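Local atomic coordinates of DNA replication licensing factor MCM related protein (Thermoplasma acidophilum, PDB entry 4ME3), a protein that probably acts, as a whole, as an ATP-driven single-stranded DNA helicase in replication, this chain being its zinc-binding N-terminal domain. Residues Glu191-Asp203 / Pro213-Leu227. Numbering follows the deposited sequence.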
loop_
_atom_site.group_PDB
_atom_site.type_symbol
_atom_site.label_atom_id
_atom_site.label_comp_id
_atom_site.label_asym_id
_atom_site.label_seq_id
_atom_site.Cartn_x
_atom_site.Cartn_y
_atom_site.Cartn_z
ATOM N N GLU A 191 14.238 -0.092 -5.949
ATOM C CA GLU A 191 13.435 1.080 -5.636
ATOM C C GLU A 191 13.037 1.089 -4.168
ATOM O O GLU A 191 12.524 0.101 -3.650
ATOM C CB GLU A 191 12.190 1.127 -6.521
ATOM C CG GLU A 191 12.480 1.575 -7.944
ATOM C CD GLU A 191 13.159 2.932 -7.994
ATOM O OE1 GLU A 191 12.510 3.932 -7.617
ATOM O OE2 GLU A 191 14.342 2.998 -8.397
ATOM N N PHE A 192 13.286 2.213 -3.507
ATOM C CA PHE A 192 12.882 2.413 -2.121
ATOM C C PHE A 192 11.762 3.435 -2.034
ATOM O O PHE A 192 11.627 4.303 -2.904
ATOM C CB PHE A 192 14.058 2.926 -1.293
ATOM C CG PHE A 192 15.211 1.970 -1.216
ATOM C CD1 PHE A 192 16.168 1.943 -2.212
ATOM C CD2 PHE A 192 15.341 1.110 -0.143
ATOM C CE1 PHE A 192 17.233 1.071 -2.144
ATOM C CE2 PHE A 192 16.408 0.234 -0.067
ATOM C CZ PHE A 192 17.353 0.217 -1.072
ATOM N N ILE A 193 10.971 3.344 -0.971
ATOM C CA ILE A 193 9.966 4.352 -0.678
ATOM C C ILE A 193 10.135 4.864 0.750
ATOM O O ILE A 193 10.640 4.150 1.620
ATOM C CB ILE A 193 8.532 3.805 -0.849
ATOM C CG1 ILE A 193 8.301 2.617 0.085
ATOM C CG2 ILE A 193 8.287 3.406 -2.294
ATOM C CD1 ILE A 193 6.869 2.120 0.093
ATOM N N ASP A 194 9.720 6.105 0.972
ATOM C CA ASP A 194 9.715 6.705 2.294
ATOM C C ASP A 194 8.685 6.014 3.169
ATOM O O ASP A 194 7.599 5.662 2.701
ATOM C CB ASP A 194 9.350 8.185 2.206
ATOM C CG ASP A 194 10.400 9.012 1.486
ATOM O OD1 ASP A 194 11.607 8.784 1.718
ATOM O OD2 ASP A 194 10.010 9.899 0.695
ATOM N N VAL A 195 9.027 5.837 4.437
ATOM C CA VAL A 195 8.096 5.298 5.423
ATOM C C VAL A 195 8.226 6.099 6.706
ATOM O O VAL A 195 9.316 6.540 7.071
ATOM C CB VAL A 195 8.375 3.818 5.727
ATOM C CG1 VAL A 195 7.364 3.278 6.743
ATOM C CG2 VAL A 195 8.343 2.989 4.452
ATOM N N GLN A 196 7.107 6.292 7.391
ATOM C CA GLN A 196 7.117 6.965 8.676
ATOM C C GLN A 196 6.035 6.339 9.538
ATOM O O GLN A 196 4.946 6.048 9.049
ATOM C CB GLN A 196 6.844 8.457 8.491
ATOM C CG GLN A 196 6.921 9.269 9.769
ATOM C CD GLN A 196 6.650 10.737 9.538
ATOM O OE1 GLN A 196 5.782 11.105 8.743
ATOM N NE2 GLN A 196 7.391 11.592 10.234
ATOM N N LYS A 197 6.338 6.115 10.810
ATOM C CA LYS A 197 5.319 5.654 11.744
ATOM C C LYS A 197 4.861 6.832 12.581
ATOM O O LYS A 197 5.672 7.646 13.027
ATOM C CB LYS A 197 5.841 4.534 12.641
ATOM C CG LYS A 197 6.459 3.375 11.883
ATOM C CD LYS A 197 6.647 2.171 12.785
ATOM C CE LYS A 197 7.310 1.022 12.048
ATOM N NZ LYS A 197 7.529 -0.149 12.944
ATOM N N VAL A 198 3.551 6.914 12.783
ATOM C CA VAL A 198 2.938 8.008 13.509
ATOM C C VAL A 198 1.968 7.445 14.538
ATOM O O VAL A 198 1.039 6.715 14.192
ATOM C CB VAL A 198 2.165 8.934 12.549
ATOM C CG1 VAL A 198 1.548 10.098 13.298
ATOM C CG2 VAL A 198 3.092 9.437 11.439
ATOM N N GLU A 199 2.187 7.771 15.804
ATOM C CA GLU A 199 1.272 7.329 16.850
ATOM C C GLU A 199 0.241 8.404 17.137
ATOM O O GLU A 199 0.594 9.550 17.397
ATOM C CB GLU A 199 2.030 6.989 18.134
ATOM C CG GLU A 199 1.107 6.577 19.268
ATOM C CD GLU A 199 1.857 6.182 20.520
ATOM O OE1 GLU A 199 1.897 4.972 20.829
ATOM O OE2 GLU A 199 2.399 7.080 21.196
ATOM N N ILE A 200 -1.036 8.036 17.079
ATOM C CA ILE A 200 -2.103 8.960 17.435
ATOM C C ILE A 200 -2.824 8.491 18.697
ATOM O O ILE A 200 -2.777 7.318 19.053
ATOM C CB ILE A 200 -3.128 9.142 16.296
ATOM C CG1 ILE A 200 -3.841 7.826 15.980
ATOM C CG2 ILE A 200 -2.442 9.683 15.046
ATOM C CD1 ILE A 200 -5.066 8.006 15.101
ATOM N N GLN A 201 -3.494 9.422 19.360
ATOM C CA GLN A 201 -4.217 9.120 20.586
ATOM C C GLN A 201 -5.633 9.664 20.504
ATOM O O GLN A 201 -5.886 10.660 19.830
ATOM C CB GLN A 201 -3.495 9.741 21.783
ATOM C CG GLN A 201 -4.083 9.347 23.121
ATOM C CD GLN A 201 -3.287 9.896 24.285
ATOM O OE1 GLN A 201 -2.638 10.936 24.171
ATOM N NE2 GLN A 201 -3.327 9.193 25.414
ATOM N N GLU A 202 -6.559 9.010 21.197
ATOM C CA GLU A 202 -7.936 9.474 21.233
ATOM C C GLU A 202 -7.988 10.875 21.822
ATOM O O GLU A 202 -7.243 11.190 22.747
ATOM C CB GLU A 202 -8.798 8.529 22.075
ATOM C CG GLU A 202 -8.972 7.149 21.468
ATOM C CD GLU A 202 -9.881 6.257 22.295
ATOM O OE1 GLU A 202 -9.543 5.995 23.466
ATOM O OE2 GLU A 202 -10.931 5.825 21.771
ATOM N N ASP A 203 -8.864 11.709 21.273
ATOM C CA ASP A 203 -9.074 13.056 21.785
ATOM C C ASP A 203 -9.799 12.973 23.125
ATOM O O ASP A 203 -10.936 12.511 23.184
ATOM C CB ASP A 203 -9.905 13.871 20.795
ATOM C CG ASP A 203 -10.096 15.312 21.235
ATOM O OD1 ASP A 203 -9.880 15.608 22.428
ATOM O OD2 ASP A 203 -10.464 16.148 20.384
ATOM N N PRO A 213 -7.321 7.708 27.366
ATOM C CA PRO A 213 -7.332 7.723 25.897
ATOM C C PRO A 213 -6.358 6.703 25.320
ATOM O O PRO A 213 -5.196 6.675 25.718
ATOM C CB PRO A 213 -6.879 9.148 25.552
ATOM C CG PRO A 213 -7.113 9.950 26.793
ATOM C CD PRO A 213 -6.905 9.003 27.928
ATOM N N GLN A 214 -6.826 5.882 24.387
ATOM C CA GLN A 214 -5.993 4.826 23.817
ATOM C C GLN A 214 -5.220 5.330 22.602
ATOM O O GLN A 214 -5.546 6.372 22.035
ATOM C CB GLN A 214 -6.850 3.608 23.452
ATOM C CG GLN A 214 -7.446 2.921 24.678
ATOM C CD GLN A 214 -8.273 1.689 24.344
ATOM O OE1 GLN A 214 -8.135 1.097 23.273
ATOM N NE2 GLN A 214 -9.138 1.296 25.271
ATOM N N ARG A 215 -4.192 4.584 22.214
ATOM C CA ARG A 215 -3.328 4.989 21.112
ATOM C C ARG A 215 -3.257 3.914 20.040
ATOM O O ARG A 215 -3.511 2.739 20.301
ATOM C CB ARG A 215 -1.920 5.285 21.633
ATOM C CG ARG A 215 -1.861 6.432 22.624
ATOM C CD ARG A 215 -0.500 6.532 23.300
ATOM N NE ARG A 215 -0.442 7.666 24.225
ATOM C CZ ARG A 215 0.337 8.737 24.084
ATOM N NH1 ARG A 215 1.172 8.856 23.057
ATOM N NH2 ARG A 215 0.290 9.703 24.991
ATOM N N ILE A 216 -2.927 4.327 18.823
ATOM C CA ILE A 216 -2.672 3.382 17.753
ATOM C C ILE A 216 -1.644 3.978 16.809
ATOM O O ILE A 216 -1.571 5.196 16.656
ATOM C CB ILE A 216 -3.954 3.027 16.973
ATOM C CG1 ILE A 216 -3.682 1.853 16.032
ATOM C CG2 ILE A 216 -4.474 4.242 16.196
ATOM C CD1 ILE A 216 -4.935 1.260 15.405
ATOM N N THR A 217 -0.840 3.118 16.198
ATOM C CA THR A 217 0.179 3.567 15.260
ATOM C C THR A 217 -0.319 3.490 13.832
ATOM O O THR A 217 -0.998 2.540 13.443
ATOM C CB THR A 217 1.465 2.741 15.377
ATOM O OG1 THR A 217 2.055 2.970 16.659
ATOM C CG2 THR A 217 2.462 3.138 14.294
ATOM N N ILE A 218 0.033 4.511 13.061
ATOM C CA ILE A 218 -0.314 4.589 11.658
ATOM C C ILE A 218 0.977 4.485 10.869
ATOM O O ILE A 218 1.970 5.131 11.211
ATOM C CB ILE A 218 -0.984 5.929 11.324
ATOM C CG1 ILE A 218 -2.203 6.156 12.223
ATOM C CG2 ILE A 218 -1.395 5.970 9.861
ATOM C CD1 ILE A 218 -2.556 7.601 12.388
ATOM N N ILE A 219 0.970 3.654 9.834
ATOM C CA ILE A 219 2.087 3.581 8.905
ATOM C C ILE A 219 1.750 4.454 7.705
ATOM O O ILE A 219 0.746 4.234 7.035
ATOM C CB ILE A 219 2.347 2.138 8.429
ATOM C CG1 ILE A 219 2.700 1.231 9.613
ATOM C CG2 ILE A 219 3.467 2.103 7.396
ATOM C CD1 ILE A 219 3.875 1.698 10.430
ATOM N N THR A 220 2.579 5.461 7.449
ATOM C CA THR A 220 2.403 6.312 6.281
ATOM C C THR A 220 3.563 6.077 5.324
ATOM O O THR A 220 4.723 6.144 5.723
ATOM C CB THR A 220 2.339 7.806 6.660
ATOM O OG1 THR A 220 3.566 8.209 7.287
ATOM C CG2 THR A 220 1.178 8.065 7.606
ATOM N N GLU A 221 3.251 5.787 4.065
ATOM C CA GLU A 221 4.285 5.445 3.096
ATOM C C GLU A 221 4.274 6.369 1.890
ATOM O O GLU A 221 3.245 6.955 1.541
ATOM C CB GLU A 221 4.121 4.002 2.614
ATOM C CG GLU A 221 4.387 2.946 3.670
ATOM C CD GLU A 221 4.488 1.554 3.077
ATOM O OE1 GLU A 221 3.963 1.343 1.962
ATOM O OE2 GLU A 221 5.094 0.673 3.719
ATOM N N ASP A 222 5.441 6.482 1.261
ATOM C CA ASP A 222 5.601 7.203 0.004
ATOM C C ASP A 222 5.078 8.638 0.116
ATOM O O ASP A 222 5.574 9.413 0.936
ATOM C CB ASP A 222 4.932 6.409 -1.126
ATOM C CG ASP A 222 5.489 6.746 -2.496
ATOM O OD1 ASP A 222 6.442 7.551 -2.581
ATOM O OD2 ASP A 222 4.984 6.181 -3.492
ATOM N N ASP A 223 4.088 8.994 -0.697
ATOM C CA ASP A 223 3.572 10.359 -0.730
ATOM C C ASP A 223 2.900 10.790 0.573
ATOM O O ASP A 223 2.679 11.981 0.792
ATOM C CB ASP A 223 2.592 10.536 -1.899
ATOM C CG ASP A 223 1.588 9.396 -2.006
ATOM O OD1 ASP A 223 2.017 8.224 -2.017
ATOM O OD2 ASP A 223 0.371 9.669 -2.088
ATOM N N LEU A 224 2.573 9.829 1.433
ATOM C CA LEU A 224 1.924 10.142 2.702
ATOM C C LEU A 224 2.916 10.299 3.857
ATOM O O LEU A 224 2.548 10.783 4.924
ATOM C CB LEU A 224 0.883 9.071 3.049
ATOM C CG LEU A 224 -0.293 8.963 2.074
ATOM C CD1 LEU A 224 -1.315 7.957 2.589
ATOM C CD2 LEU A 224 -0.934 10.321 1.845
ATOM N N ALA A 225 4.169 9.903 3.653
ATOM C CA ALA A 225 5.172 10.041 4.707
ATOM C C ALA A 225 5.608 11.495 4.868
ATOM O O ALA A 225 5.680 12.238 3.895
ATOM C CB ALA A 225 6.376 9.156 4.416
ATOM N N GLY A 226 5.895 11.890 6.102
ATOM C CA GLY A 226 6.430 13.208 6.386
ATOM C C GLY A 226 5.390 14.310 6.432
ATOM O O GLY A 226 5.724 15.478 6.258
ATOM N N LEU A 227 4.136 13.944 6.677
ATOM C CA LEU A 227 3.037 14.908 6.674
ATOM C C LEU A 227 2.493 15.207 8.069
ATOM O O LEU A 227 1.912 16.267 8.292
ATOM C CB LEU A 227 1.888 14.400 5.800
ATOM C CG LEU A 227 2.176 14.231 4.306
ATOM C CD1 LEU A 227 0.940 13.702 3.587
ATOM C CD2 LEU A 227 2.637 15.539 3.692
HETATM O O HOH W 1 8.862 7.612 -1.427
HETATM O O HOH W 2 7.781 11.078 0.818
HETATM O O HOH W 3 3.029 11.416 7.672
HETATM O O HOH W 4 0.506 2.881 19.259
#
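Two donors grip OE1 of Q196: the backbone N of G226, 2.8 Å from OE1 and well above the amide plane, and a water that also bonds to L224 O, L227 N and T220 OG1. The chain of Q196 reaches this turn because CG stands anti to its own N (chi1 -176°) and the rest is extended, while NE2 turns to T134 O on strand 123-147; both ends of the amide are thus held, fixing its rotation. Strands 191-201 and 215-221 run antiparallel, joined by paired backbone bonds at Q196-T220, V198-I218 and I200-I216. On the face that carries V198, I200, I216 and I218, I218 CD1 presses across I200 CG2 at 3.4 Å, a tight fit, and I216 CG2 lies alongside I200 CG1.

The other face is more polar. R215 NH1 meets E199 OE2 at 2.9 Å in a salt bridge, the oxygen lying near the guanidinium plane but the nitrogen well above that of the carboxylate. E199 OE1 takes a water shared with T217 OG1. A leucine in place of E199 would probably leave R215 without its charged mate here and the water without its hold on this strand. Q201 OE1 sits over one face of the guanidinium, the amide plane turned 49° from it; its NE2 bonds to P213 O at 3.2 Å, and its OE1 accepts from R131. Beyond the strands, E202 OE1 accepts from Q214 N at 2.9 Å and also pairs with R113. At the opposite end, D222 N donates to D194 O at 2.7 Å, and two waters link these residues.

With strand 123-147 beside 191-201 and strand 250-261 beside 215-221, this antiparallel pair forms part of the curled sheet of the MCM OB fold.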